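Local coordinates for protein putative N-acetylneuraminate lyase ([Ruminococcus] gnavus ATCC 29149, PDB 6RB7) that belongs to the dihydrodipicolinate synthetase family and folds as a TIM barrel extended by a set of C-terminal helices, assembling as a tetramer, at residues A[55-60]-A[96-101]; A[112-117]-A[152-157]; A[209-214]-A[235-240]; A[280-285]-A[318-323]. All coordinates share one frame; numbering follows the deposited sequence. Where two conformers were deposited one is given.

The four contacts follow one another along the chain, each closing before the next opens, and trace the fold from the TIM barrel to its C-terminal helices. Interaction 1 joins helices 57-70 and 89-103 on the outside of the barrel; interaction 2 ties the loop after strand 108-112 to helix 148-160. Interaction 3 links helix 204-214 to the turn before strand 238-241, with its centre about 31 Å from that of interaction 1, across the chain's centre. Interaction 4 lies beyond the barrel, where helices 263-281 and 317-335 meet, its centre about 35 Å from that of interaction 2. None touches another; the first three lie in the barrel and the fourth among the C-terminal helices.

Interaction 1: A[55-60]-A[96-101]; sequences ISPEGV and LENVMK
N98 and V60 carry most of this contact, with a smaller share from P57, and together they join two neighbouring outer helices of the TIM barrel: helix 57-70, which follows strand 41-43, and helix 89-103, which follows strand 74-77. The backbones come nearest at P57 and N98, whose CA atoms are 5.8 Å apart. N98 turns a different part of its side chain to each of the other two residues. Its CB meets V60 CG1 at 3.5 Å, the two side chains crossing at about a right angle, while its amide end lies against the proline. P57 CB is 3.5 Å from N98 OD1 and almost as near to the amide nitrogen and carbon, so the methylene rests against the whole amide group.

V60 CG1 stands anti to the backbone N (chi1 170°), which carries this methyl onto the helix opposite. There it also reaches the other valine, with V60 CG1 3.7 Å from V99 CG2. Both valines also touch F45, which enlarges the apolar patch beside the amide. Though buried, that amide is well supplied with partners: ND2 donates to I94 O one turn back in its own helix, and OD1 is bonded to Q61 NE2, a second link between the helices.

At the start of helix 57-70, S56 is the N-cap, its OG accepting from G59 N at 3.0 Å. K101 arrives at the amide as a further donor, its NZ 3.3 Å from N98 OD1 and well above the carbonyl plane, 59° out of it.

Interaction 2: A[112-117]-A[152-157]; sequences HVACNN and AQYWNA
Y154 and C115 meet through a short hydrogen bond, the phenol OH donating to the C115 carbonyl O at 2.6 Å. The bond is bent at the acceptor, with a C=O...OH angle of 146°, and the hydroxyl is tilted only 16° from the carbonyl plane. Beside it the packing is close: A114 CB is 3.3 Å from Y154 OH and approaches the ring obliquely. With CG anti to the backbone N (chi1 172°), the tyrosine points away from its helix and spans the gap to the loop, where the nearest CA atoms, those of A114 and W155, are still 8.6 Å apart.

The contact slackens toward N117, whose carbonyl O lies near the ring plane but 4.1 Å from Y154 CE1. The C115 side chain is looser still, partly exposed and turned instead to D120 and L124. The second subunit borders this part, with its P309 packing on Y154.

N117 is the N-cap of helix 118-130, its OD1 accepting from D120 N; the tyrosine bond thus falls on the turn that leads from strand 108-112 into that helix. T118 and S121 of the same helix touch Y154, A114 packs on A138 of strand 135-138, and the next helix of the barrel, 148-160, supplies Y154 itself.

Interaction 3: A[209-214]-A[235-240]; sequences MFKQAA and GAEGAI
K211 faces G235 with 6.4 Å between their CA atoms, at the point where G235 ends helix 228-234 in a Schellman motif, its phi of 137° suited to glycine. This is a junction in the outer layer of the TIM barrel: the turn through G235 leads into strand 238-241, and K211 belongs to the last turn of helix 204-214, one helix earlier.

The lysine lies over the glycine backbone before it reaches an acid. Its CG is 3.8 Å from G235 O, and the next methylenes pass the same carbonyl slightly farther off. The chain leaves with CG anti to the backbone N and bends at chi2 (59°), which takes the ammonium group past G235 to E237. There K211 NZ and E237 OE1 form a salt bridge at 3.0 Å, the two side chains crossing at about a right angle. The nitrogen comes from above the carboxylate plane, 44° out of it.

Y218 O and G215 O also accept from the ammonium group. G215 directly follows helix 204-214 and Y218 directly precedes strand 219-222; these carbonyls and the helix end probably favour a positive charge. Y271 of the third subunit packs on the lysine as well. E237 has in K39 a second, long and weak ionic partner.

One water completes a ring with the salt bridge, and with it four oxygens share three N-H, so at least one bond is shared or weaker. The water accepts from K211 NZ at 2.9 Å and donates to the other carboxylate oxygen, E237 OE2, at 3.0 Å.

Interaction 4: A[280-285]-A[318-323]; sequences MCSAHG and MEIVKE
I320 has CG1 anti to its carbonyl carbon and CG2 anti to its backbone N (chi1 -67°), and a nearly straight chi2 of 168° carries CD1 outward, so that both branches reach S282 and A283. On the other side, the S282 hydroxyl stands between its own backbone N and carbonyl carbon (chi1 76°), which directs it at the isoleucine. S282 OG then sits over the fork of the side chain, 3.7 Å from I320 CG2 and at the same distance from CD1.

Next to it the longer branch lies against the backbone, with I320 CD1 3.8 Å from A283 CA. The methyl groups meet less closely, A283 CB being 4.3 Å from I320 CG2. The contact is van der Waals in kind, with the serine oxygen against the isoleucine methyls; the hydroxyl's polar partner is K279 O, one turn back.

The contact lies at the surface among the helices that follow the TIM barrel, joining the end of helix 263-281, and the turn after it, to helix 317-335. V290 of helix 287-299 lies on A283 as well, so three helices converge at this turn. Polar links flank the isoleucine contact. E323 forms a salt bridge with K279 through OE1, while D317, at the start of helix 317-335, takes the backbone N of H284 on OD1 and that of G285 on OD2. H284 itself faces the second subunit, its ring stacked with that of Y149 of that subunit, whose hydroxyl is bonded to H284 O.

Interaction 1: A[55-60]-A[96-101]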
loop_
_atom_site.group_PDB
_atom_site.type_symbol
_atom_site.label_atom_id
_atom_site.label_comp_id
_atom_site.label_asym_id
_atom_site.label_seq_id
_atom_site.Cartn_x
_atom_site.Cartn_y
_atom_site.Cartn_z
ATOM N N ILE A 55 18.002 -29.302 12.566
ATOM C CA ILE A 55 17.327 -30.135 11.543
ATOM C C ILE A 55 17.483 -31.593 11.975
ATOM O O ILE A 55 18.616 -32.013 12.349
ATOM C CB ILE A 55 17.869 -29.897 10.119
ATOM C CG1 ILE A 55 17.551 -28.474 9.627
ATOM C CG2 ILE A 55 17.317 -30.946 9.184
ATOM C CD1 ILE A 55 16.110 -28.161 9.561
ATOM N N SER A 56 16.383 -32.326 11.958
ATOM C CA SER A 56 16.350 -33.770 12.293
ATOM C C SER A 56 16.366 -34.589 11.010
ATOM O O SER A 56 15.348 -34.681 10.303
ATOM C CB SER A 56 15.138 -34.073 13.120
ATOM O OG SER A 56 15.045 -35.474 13.330
ATOM N N PRO A 57 17.459 -35.307 10.696
ATOM C CA PRO A 57 17.435 -36.229 9.556
ATOM C C PRO A 57 16.278 -37.233 9.644
ATOM O O PRO A 57 15.575 -37.461 8.642
ATOM C CB PRO A 57 18.812 -36.896 9.624
ATOM C CG PRO A 57 19.670 -35.822 10.237
ATOM C CD PRO A 57 18.797 -35.206 11.315
ATOM N N GLU A 58 16.063 -37.841 10.814
ATOM C CA GLU A 58 14.978 -38.840 10.996
ATOM C C GLU A 58 13.607 -38.166 10.819
ATOM O O GLU A 58 12.722 -38.787 10.197
ATOM C CB GLU A 58 15.108 -39.503 12.374
ATOM C CG GLU A 58 16.492 -40.126 12.570
ATOM C CD GLU A 58 17.541 -39.348 13.372
ATOM O OE1 GLU A 58 17.852 -38.119 13.075
ATOM O OE2 GLU A 58 18.075 -39.985 14.307
ATOM N N GLY A 59 13.436 -36.946 11.318
ATOM C CA GLY A 59 12.184 -36.185 11.144
ATOM C C GLY A 59 11.909 -35.886 9.699
ATOM O O GLY A 59 10.771 -36.072 9.233
ATOM N N VAL A 60 12.940 -35.457 8.972
ATOM C CA VAL A 60 12.796 -35.167 7.517
ATOM C C VAL A 60 12.397 -36.456 6.783
ATOM O O VAL A 60 11.484 -36.446 5.937
ATOM C CB VAL A 60 14.070 -34.542 6.933
ATOM C CG1 VAL A 60 13.987 -34.474 5.407
ATOM C CG2 VAL A 60 14.398 -33.192 7.527
ATOM N N LEU A 96 17.341 -31.408 2.250
ATOM C CA LEU A 96 17.137 -31.942 0.892
ATOM C C LEU A 96 17.800 -33.339 0.774
ATOM O O LEU A 96 17.202 -34.209 0.155
ATOM C CB LEU A 96 17.656 -30.976 -0.157
ATOM C CG LEU A 96 17.413 -31.415 -1.588
ATOM C CD1 LEU A 96 15.897 -31.488 -1.898
ATOM C CD2 LEU A 96 18.094 -30.449 -2.538
ATOM N N GLU A 97 18.961 -33.515 1.377
ATOM C CA GLU A 97 19.625 -34.843 1.359
ATOM C C GLU A 97 18.697 -35.897 1.947
ATOM O O GLU A 97 18.614 -36.986 1.378
ATOM C CB GLU A 97 20.944 -34.759 2.121
ATOM C CG GLU A 97 21.983 -34.013 1.349
ATOM C CD GLU A 97 23.230 -33.627 2.137
ATOM O OE1 GLU A 97 23.324 -33.980 3.322
ATOM O OE2 GLU A 97 24.088 -32.916 1.575
ATOM N N ASN A 98 18.036 -35.601 3.059
ATOM C CA ASN A 98 17.160 -36.572 3.749
ATOM C C ASN A 98 15.856 -36.780 2.991
ATOM O O ASN A 98 15.352 -37.895 2.992
ATOM C CB ASN A 98 17.027 -36.206 5.207
ATOM C CG ASN A 98 18.299 -36.585 5.958
ATOM O OD1 ASN A 98 18.512 -37.780 6.213
ATOM N ND2 ASN A 98 19.154 -35.605 6.251
ATOM N N VAL A 99 15.335 -35.778 2.296
ATOM C CA VAL A 99 14.189 -36.015 1.382
ATOM C C VAL A 99 14.594 -37.004 0.298
ATOM O O VAL A 99 13.880 -37.989 0.026
ATOM C CB VAL A 99 13.683 -34.682 0.781
ATOM C CG1 VAL A 99 12.670 -34.971 -0.330
ATOM C CG2 VAL A 99 13.107 -33.809 1.890
ATOM N N MET A 100 15.708 -36.732 -0.344
ATOM C CA MET A 100 16.095 -37.505 -1.558
ATOM C C MET A 100 16.480 -38.925 -1.132
ATOM O O MET A 100 16.263 -39.828 -1.937
ATOM C CB MET A 100 17.236 -36.807 -2.292
ATOM C CG MET A 100 16.865 -35.436 -2.868
ATOM S SD MET A 100 15.376 -35.423 -3.889
ATOM C CE MET A 100 15.995 -36.166 -5.403
ATOM N N LYS A 101 16.952 -39.099 0.104
ATOM C CA LYS A 101 17.378 -40.418 0.649
ATOM C C LYS A 101 16.193 -41.370 0.618
ATOM O O LYS A 101 16.474 -42.592 0.470
ATOM C CB LYS A 101 17.858 -40.331 2.097
ATOM C CG LYS A 101 19.345 -40.222 2.340
ATOM C CD LYS A 101 19.757 -40.820 3.684
ATOM C CE LYS A 101 21.114 -40.333 4.163
ATOM N NZ LYS A 101 21.106 -38.894 4.540
#

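Interaction 2: A[112-117]-A[152-157]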
loop_
_atom_site.group_PDB
_atom_site.type_symbol
_atom_site.label_atom_id
_atom_site.label_comp_id
_atom_site.label_asym_id
_atom_site.label_seq_id
_atom_site.Cartn_x
_atom_site.Cartn_y
_atom_site.Cartn_z
ATOM N N HIS A 112 13.442 -25.177 -3.376
ATOM C CA HIS A 112 13.583 -23.716 -3.260
ATOM C C HIS A 112 14.972 -23.414 -2.730
ATOM O O HIS A 112 15.306 -23.896 -1.628
ATOM C CB HIS A 112 12.487 -23.146 -2.371
ATOM C CG HIS A 112 12.644 -21.658 -2.247
ATOM N ND1 HIS A 112 13.109 -21.076 -1.091
ATOM C CD2 HIS A 112 12.496 -20.675 -3.162
ATOM C CE1 HIS A 112 13.160 -19.758 -1.293
ATOM N NE2 HIS A 112 12.845 -19.486 -2.582
ATOM N N VAL A 113 15.777 -22.667 -3.506
ATOM C CA VAL A 113 17.207 -22.468 -3.175
ATOM C C VAL A 113 17.542 -21.006 -2.944
ATOM O O VAL A 113 18.708 -20.720 -2.644
ATOM C CB VAL A 113 18.083 -23.084 -4.271
ATOM C CG1 VAL A 113 17.937 -24.600 -4.313
ATOM C CG2 VAL A 113 17.892 -22.421 -5.622
ATOM N N ALA A 114 16.584 -20.096 -3.006
ATOM C CA ALA A 114 16.888 -18.660 -2.830
ATOM C C ALA A 114 17.285 -18.413 -1.373
ATOM O O ALA A 114 16.578 -18.847 -0.412
ATOM C CB ALA A 114 15.717 -17.805 -3.238
ATOM N N CYS A 115 18.341 -17.635 -1.230
ATOM C CA CYS A 115 18.874 -17.113 0.032
ATOM C C CYS A 115 18.973 -15.593 -0.077
ATOM O O CYS A 115 18.804 -15.010 -1.132
ATOM C CB CYS A 115 20.275 -17.650 0.295
ATOM S SG CYS A 115 20.301 -19.457 0.418
ATOM N N ASN A 116 19.310 -14.937 1.017
ATOM C CA ASN A 116 19.402 -13.465 1.001
ATOM C C ASN A 116 20.427 -13.029 -0.075
ATOM O O ASN A 116 20.165 -12.077 -0.803
ATOM C CB ASN A 116 19.807 -12.928 2.370
ATOM C CG ASN A 116 18.732 -12.963 3.429
ATOM O OD1 ASN A 116 17.636 -13.490 3.217
ATOM N ND2 ASN A 116 19.020 -12.266 4.522
ATOM N N ASN A 117 21.591 -13.689 -0.118
ATOM C CA ASN A 117 22.624 -13.345 -1.123
ATOM C C ASN A 117 22.660 -14.341 -2.273
ATOM O O ASN A 117 22.050 -15.434 -2.239
ATOM C CB ASN A 117 23.969 -13.079 -0.467
ATOM C CG ASN A 117 24.689 -14.303 0.048
ATOM O OD1 ASN A 117 24.504 -15.405 -0.484
ATOM N ND2 ASN A 117 25.552 -14.122 1.055
ATOM N N ALA A 152 16.408 -10.270 -12.389
ATOM C CA ALA A 152 16.722 -11.233 -13.454
ATOM C C ALA A 152 18.141 -11.756 -13.285
ATOM O O ALA A 152 18.381 -12.957 -13.454
ATOM C CB ALA A 152 16.558 -10.605 -14.818
ATOM N N GLN A 153 19.079 -10.890 -12.931
ATOM C CA GLN A 153 20.502 -11.332 -12.782
ATOM C C GLN A 153 20.566 -12.350 -11.640
ATOM O O GLN A 153 21.288 -13.335 -11.770
ATOM C CB GLN A 153 21.410 -10.111 -12.549
ATOM C CG GLN A 153 22.817 -10.460 -12.111
ATOM C CD GLN A 153 23.613 -9.233 -11.681
ATOM O OE1 GLN A 153 23.365 -8.117 -12.118
ATOM N NE2 GLN A 153 24.563 -9.418 -10.779
ATOM N N TYR A 154 19.844 -12.122 -10.544
ATOM C CA TYR A 154 19.835 -13.028 -9.383
ATOM C C TYR A 154 19.302 -14.395 -9.819
ATOM O O TYR A 154 19.954 -15.426 -9.638
ATOM C CB TYR A 154 18.996 -12.410 -8.289
ATOM C CG TYR A 154 18.676 -13.227 -7.059
ATOM C CD1 TYR A 154 19.590 -13.440 -6.044
ATOM C CD2 TYR A 154 17.368 -13.664 -6.839
ATOM C CE1 TYR A 154 19.218 -14.050 -4.852
ATOM C CE2 TYR A 154 16.988 -14.296 -5.663
ATOM C CZ TYR A 154 17.916 -14.478 -4.655
ATOM O OH TYR A 154 17.573 -15.045 -3.459
ATOM N N TRP A 155 18.126 -14.417 -10.439
ATOM C CA TRP A 155 17.522 -15.702 -10.887
ATOM C C TRP A 155 18.412 -16.397 -11.916
ATOM O O TRP A 155 18.564 -17.617 -11.849
ATOM C CB TRP A 155 16.116 -15.475 -11.393
ATOM C CG TRP A 155 15.135 -15.137 -10.314
ATOM C CD1 TRP A 155 15.194 -15.484 -9.001
ATOM C CD2 TRP A 155 13.908 -14.403 -10.477
ATOM N NE1 TRP A 155 14.073 -15.031 -8.352
ATOM C CE2 TRP A 155 13.251 -14.405 -9.240
ATOM C CE3 TRP A 155 13.270 -13.791 -11.568
ATOM C CZ2 TRP A 155 12.040 -13.737 -9.019
ATOM C CZ3 TRP A 155 12.069 -13.164 -11.361
ATOM C CH2 TRP A 155 11.468 -13.128 -10.104
ATOM N N ASN A 156 18.931 -15.645 -12.868
ATOM C CA ASN A 156 19.782 -16.244 -13.915
ATOM C C ASN A 156 21.070 -16.787 -13.293
ATOM O O ASN A 156 21.585 -17.817 -13.805
ATOM C CB ASN A 156 19.975 -15.301 -15.090
ATOM C CG ASN A 156 18.764 -15.248 -15.988
ATOM O OD1 ASN A 156 18.409 -14.137 -16.466
ATOM N ND2 ASN A 156 18.140 -16.376 -16.235
ATOM N N ALA A 157 21.630 -16.137 -12.281
ATOM C CA ALA A 157 22.854 -16.617 -11.611
ATOM C C ALA A 157 22.559 -17.913 -10.902
ATOM O O ALA A 157 23.354 -18.878 -10.942
ATOM C CB ALA A 157 23.421 -15.597 -10.660
#

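Interaction 3: A[209-214]-A[235-240]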
loop_
_atom_site.group_PDB
_atom_site.type_symbol
_atom_site.label_atom_id
_atom_site.label_comp_id
_atom_site.label_asym_id
_atom_site.label_seq_id
_atom_site.Cartn_x
_atom_site.Cartn_y
_atom_site.Cartn_z
ATOM N N MET A 209 -2.801 -14.014 -16.551
ATOM C CA MET A 209 -1.926 -13.195 -17.422
ATOM C C MET A 209 -0.614 -13.956 -17.644
ATOM O O MET A 209 -0.093 -13.912 -18.784
ATOM C CB MET A 209 -1.698 -11.812 -16.825
ATOM C CG MET A 209 -2.984 -11.000 -16.899
ATOM S SD MET A 209 -2.760 -9.296 -16.372
ATOM C CE MET A 209 -2.159 -9.492 -14.703
ATOM N N PHE A 210 -0.054 -14.551 -16.612
ATOM C CA PHE A 210 1.227 -15.290 -16.771
ATOM C C PHE A 210 0.993 -16.453 -17.761
ATOM O O PHE A 210 1.828 -16.704 -18.650
ATOM C CB PHE A 210 1.757 -15.809 -15.447
ATOM C CG PHE A 210 2.277 -14.792 -14.478
ATOM C CD1 PHE A 210 2.996 -13.691 -14.901
ATOM C CD2 PHE A 210 2.057 -14.951 -13.126
ATOM C CE1 PHE A 210 3.470 -12.771 -13.983
ATOM C CE2 PHE A 210 2.584 -14.055 -12.215
ATOM C CZ PHE A 210 3.219 -12.942 -12.640
ATOM N N LYS A 211 -0.099 -17.184 -17.603
ATOM C CA LYS A 211 -0.404 -18.381 -18.436
ATOM C C LYS A 211 -0.665 -17.929 -19.873
ATOM O O LYS A 211 -0.183 -18.553 -20.815
ATOM C CB LYS A 211 -1.525 -19.221 -17.825
ATOM C CG LYS A 211 -1.847 -20.482 -18.629
ATOM C CD LYS A 211 -0.631 -21.412 -18.785
ATOM C CE LYS A 211 -1.022 -22.747 -19.373
ATOM N NZ LYS A 211 0.171 -23.561 -19.668
ATOM N N GLN A 212 -1.441 -16.870 -20.070
ATOM C CA GLN A 212 -1.744 -16.361 -21.430
ATOM C C GLN A 212 -0.462 -15.914 -22.115
ATOM O O GLN A 212 -0.280 -16.209 -23.306
ATOM C CB GLN A 212 -2.796 -15.264 -21.355
ATOM C CG GLN A 212 -3.242 -14.768 -22.725
ATOM C CD GLN A 212 -4.573 -14.045 -22.588
ATOM O OE1 GLN A 212 -4.681 -13.059 -21.836
ATOM N NE2 GLN A 212 -5.568 -14.498 -23.353
ATOM N N ALA A 213 0.422 -15.214 -21.414
ATOM C CA ALA A 213 1.673 -14.727 -22.004
ATOM C C ALA A 213 2.568 -15.923 -22.372
ATOM O O ALA A 213 3.224 -15.860 -23.425
ATOM C CB ALA A 213 2.386 -13.832 -21.006
ATOM N N ALA A 214 2.666 -16.917 -21.517
ATOM C CA ALA A 214 3.691 -17.982 -21.618
ATOM C C ALA A 214 3.220 -19.111 -22.543
ATOM O O ALA A 214 4.078 -19.640 -23.320
ATOM C CB ALA A 214 4.029 -18.495 -20.254
ATOM N N GLY A 235 -6.270 -21.393 -15.013
ATOM C CA GLY A 235 -5.101 -21.805 -15.810
ATOM C C GLY A 235 -3.898 -22.313 -15.042
ATOM O O GLY A 235 -2.915 -22.687 -15.710
ATOM N N ALA A 236 -3.923 -22.341 -13.719
ATOM C CA ALA A 236 -2.832 -22.967 -12.958
ATOM C C ALA A 236 -3.022 -24.482 -13.055
ATOM O O ALA A 236 -4.018 -24.992 -12.555
ATOM C CB ALA A 236 -2.837 -22.528 -11.504
ATOM N N GLU A 237 -2.069 -25.213 -13.596
ATOM C CA GLU A 237 -2.154 -26.687 -13.686
ATOM C C GLU A 237 -1.409 -27.347 -12.521
ATOM O O GLU A 237 -1.523 -28.543 -12.349
ATOM C CB GLU A 237 -1.533 -27.127 -15.010
ATOM C CG GLU A 237 -2.326 -26.609 -16.219
ATOM C CD GLU A 237 -1.404 -26.515 -17.460
ATOM O OE1 GLU A 237 -0.313 -25.676 -17.553
ATOM O OE2 GLU A 237 -1.736 -27.319 -18.354
ATOM N N GLY A 238 -0.670 -26.570 -11.758
ATOM C CA GLY A 238 -0.028 -27.052 -10.523
ATOM C C GLY A 238 -0.505 -26.276 -9.317
ATOM O O GLY A 238 -1.230 -25.295 -9.448
ATOM N N ALA A 239 -0.126 -26.758 -8.158
ATOM C CA ALA A 239 -0.581 -26.215 -6.880
ATOM C C ALA A 239 0.466 -26.510 -5.822
ATOM O O ALA A 239 0.785 -27.702 -5.622
ATOM C CB ALA A 239 -1.909 -26.789 -6.530
ATOM N N ILE A 240 1.023 -25.459 -5.215
ATOM C CA ILE A 240 2.043 -25.567 -4.142
ATOM C C ILE A 240 1.465 -24.828 -2.945
ATOM O O ILE A 240 1.200 -23.609 -3.066
ATOM C CB ILE A 240 3.409 -25.028 -4.556
ATOM C CG1 ILE A 240 3.991 -25.828 -5.713
ATOM C CG2 ILE A 240 4.337 -24.982 -3.359
ATOM C CD1 ILE A 240 5.235 -25.209 -6.379
HETATM O O HOH W 1 -0.920 -25.931 -20.841
#

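Interaction 4: A[280-285]-A[318-323]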
loop_
_atom_site.group_PDB
_atom_site.type_symbol
_atom_site.label_atom_id
_atom_site.label_comp_id
_atom_site.label_asym_id
_atom_site.label_seq_id
_atom_site.Cartn_x
_atom_site.Cartn_y
_atom_site.Cartn_z
ATOM N N MET A 280 -6.730 -22.622 12.092
ATOM C CA MET A 280 -5.306 -22.764 12.425
ATOM C C MET A 280 -4.677 -21.381 12.587
ATOM O O MET A 280 -3.770 -21.243 13.385
ATOM C CB MET A 280 -4.571 -23.534 11.344
ATOM C CG MET A 280 -5.093 -24.949 11.205
ATOM S SD MET A 280 -4.047 -26.045 10.223
ATOM C CE MET A 280 -4.124 -25.211 8.625
ATOM N N CYS A 281 -5.130 -20.388 11.834
ATOM C CA CYS A 281 -4.520 -19.028 11.882
ATOM C C CYS A 281 -5.035 -18.231 13.073
ATOM O O CYS A 281 -4.492 -17.131 13.323
ATOM C CB CYS A 281 -4.807 -18.301 10.579
ATOM S SG CYS A 281 -3.854 -18.970 9.192
ATOM N N SER A 282 -6.011 -18.746 13.820
ATOM C CA SER A 282 -6.628 -18.057 14.982
ATOM C C SER A 282 -5.780 -18.224 16.252
ATOM O O SER A 282 -6.090 -17.578 17.259
ATOM C CB SER A 282 -8.041 -18.510 15.197
ATOM O OG SER A 282 -8.106 -19.801 15.800
ATOM N N ALA A 283 -4.765 -19.073 16.228
ATOM C CA ALA A 283 -3.884 -19.336 17.366
ATOM C C ALA A 283 -2.953 -18.146 17.622
ATOM O O ALA A 283 -2.645 -17.363 16.701
ATOM C CB ALA A 283 -3.103 -20.619 17.134
ATOM N N HIS A 284 -2.457 -18.076 18.845
ATOM C CA HIS A 284 -1.347 -17.170 19.220
ATOM C C HIS A 284 -0.063 -17.631 18.517
ATOM O O HIS A 284 0.616 -16.807 17.869
ATOM C CB HIS A 284 -1.230 -17.148 20.736
ATOM C CG HIS A 284 -0.091 -16.363 21.267
ATOM N ND1 HIS A 284 -0.227 -15.061 21.686
ATOM C CD2 HIS A 284 1.201 -16.695 21.469
ATOM C CE1 HIS A 284 0.925 -14.653 22.167
ATOM N NE2 HIS A 284 1.794 -15.602 22.048
ATOM N N GLY A 285 0.268 -18.911 18.621
ATOM C CA GLY A 285 1.401 -19.516 17.922
ATOM C C GLY A 285 1.231 -19.435 16.423
ATOM O O GLY A 285 0.086 -19.311 15.902
ATOM N N MET A 318 -3.776 -25.076 22.592
ATOM C CA MET A 318 -3.961 -26.536 22.356
ATOM C C MET A 318 -5.439 -26.840 22.083
ATOM O O MET A 318 -5.688 -27.788 21.346
ATOM C CB MET A 318 -3.427 -27.409 23.493
ATOM C CG MET A 318 -3.598 -28.909 23.216
ATOM S SD MET A 318 -2.708 -29.592 21.747
ATOM C CE MET A 318 -1.267 -28.526 21.717
ATOM N N GLU A 319 -6.387 -26.028 22.578
ATOM C CA GLU A 319 -7.822 -26.204 22.246
ATOM C C GLU A 319 -8.043 -25.972 20.747
ATOM O O GLU A 319 -8.814 -26.698 20.095
ATOM C CB GLU A 319 -8.663 -25.179 23.014
ATOM C CG GLU A 319 -10.159 -25.429 22.979
ATOM C CD GLU A 319 -10.919 -24.946 24.214
ATOM O OE1 GLU A 319 -10.762 -23.757 24.618
ATOM O OE2 GLU A 319 -11.673 -25.762 24.786
ATOM N N ILE A 320 -7.366 -24.962 20.196
ATOM C CA ILE A 320 -7.472 -24.628 18.754
ATOM C C ILE A 320 -6.836 -25.760 17.928
ATOM O O ILE A 320 -7.420 -26.181 16.904
ATOM C CB ILE A 320 -6.816 -23.263 18.492
ATOM C CG1 ILE A 320 -7.623 -22.145 19.162
ATOM C CG2 ILE A 320 -6.654 -23.013 16.996
ATOM C CD1 ILE A 320 -6.913 -20.787 19.211
ATOM N N VAL A 321 -5.662 -26.229 18.338
ATOM C CA VAL A 321 -4.962 -27.345 17.655
ATOM C C VAL A 321 -5.894 -28.564 17.618
ATOM O O VAL A 321 -6.095 -29.175 16.579
ATOM C CB VAL A 321 -3.642 -27.687 18.362
ATOM C CG1 VAL A 321 -3.103 -28.996 17.849
ATOM C CG2 VAL A 321 -2.630 -26.555 18.249
ATOM N N LYS A 322 -6.481 -28.930 18.757
ATOM C CA LYS A 322 -7.331 -30.141 18.797
ATOM C C LYS A 322 -8.583 -29.953 17.956
ATOM O O LYS A 322 -9.012 -30.936 17.299
ATOM C CB LYS A 322 -7.697 -30.430 20.251
ATOM C CG LYS A 322 -6.519 -30.948 21.040
ATOM C CD LYS A 322 -6.907 -31.124 22.510
ATOM C CE LYS A 322 -7.954 -32.217 22.705
ATOM N NZ LYS A 322 -8.932 -31.921 23.789
ATOM N N GLU A 323 -9.180 -28.767 17.985
ATOM C CA GLU A 323 -10.379 -28.480 17.164
ATOM C C GLU A 323 -10.023 -28.596 15.680
ATOM O O GLU A 323 -10.764 -29.286 14.931
ATOM C CB GLU A 323 -10.938 -27.113 17.500
ATOM C CG GLU A 323 -12.245 -26.846 16.806
ATOM C CD GLU A 323 -12.925 -25.551 17.244
ATOM O OE1 GLU A 323 -12.243 -24.707 17.912
ATOM O OE2 GLU A 323 -14.117 -25.356 16.872
#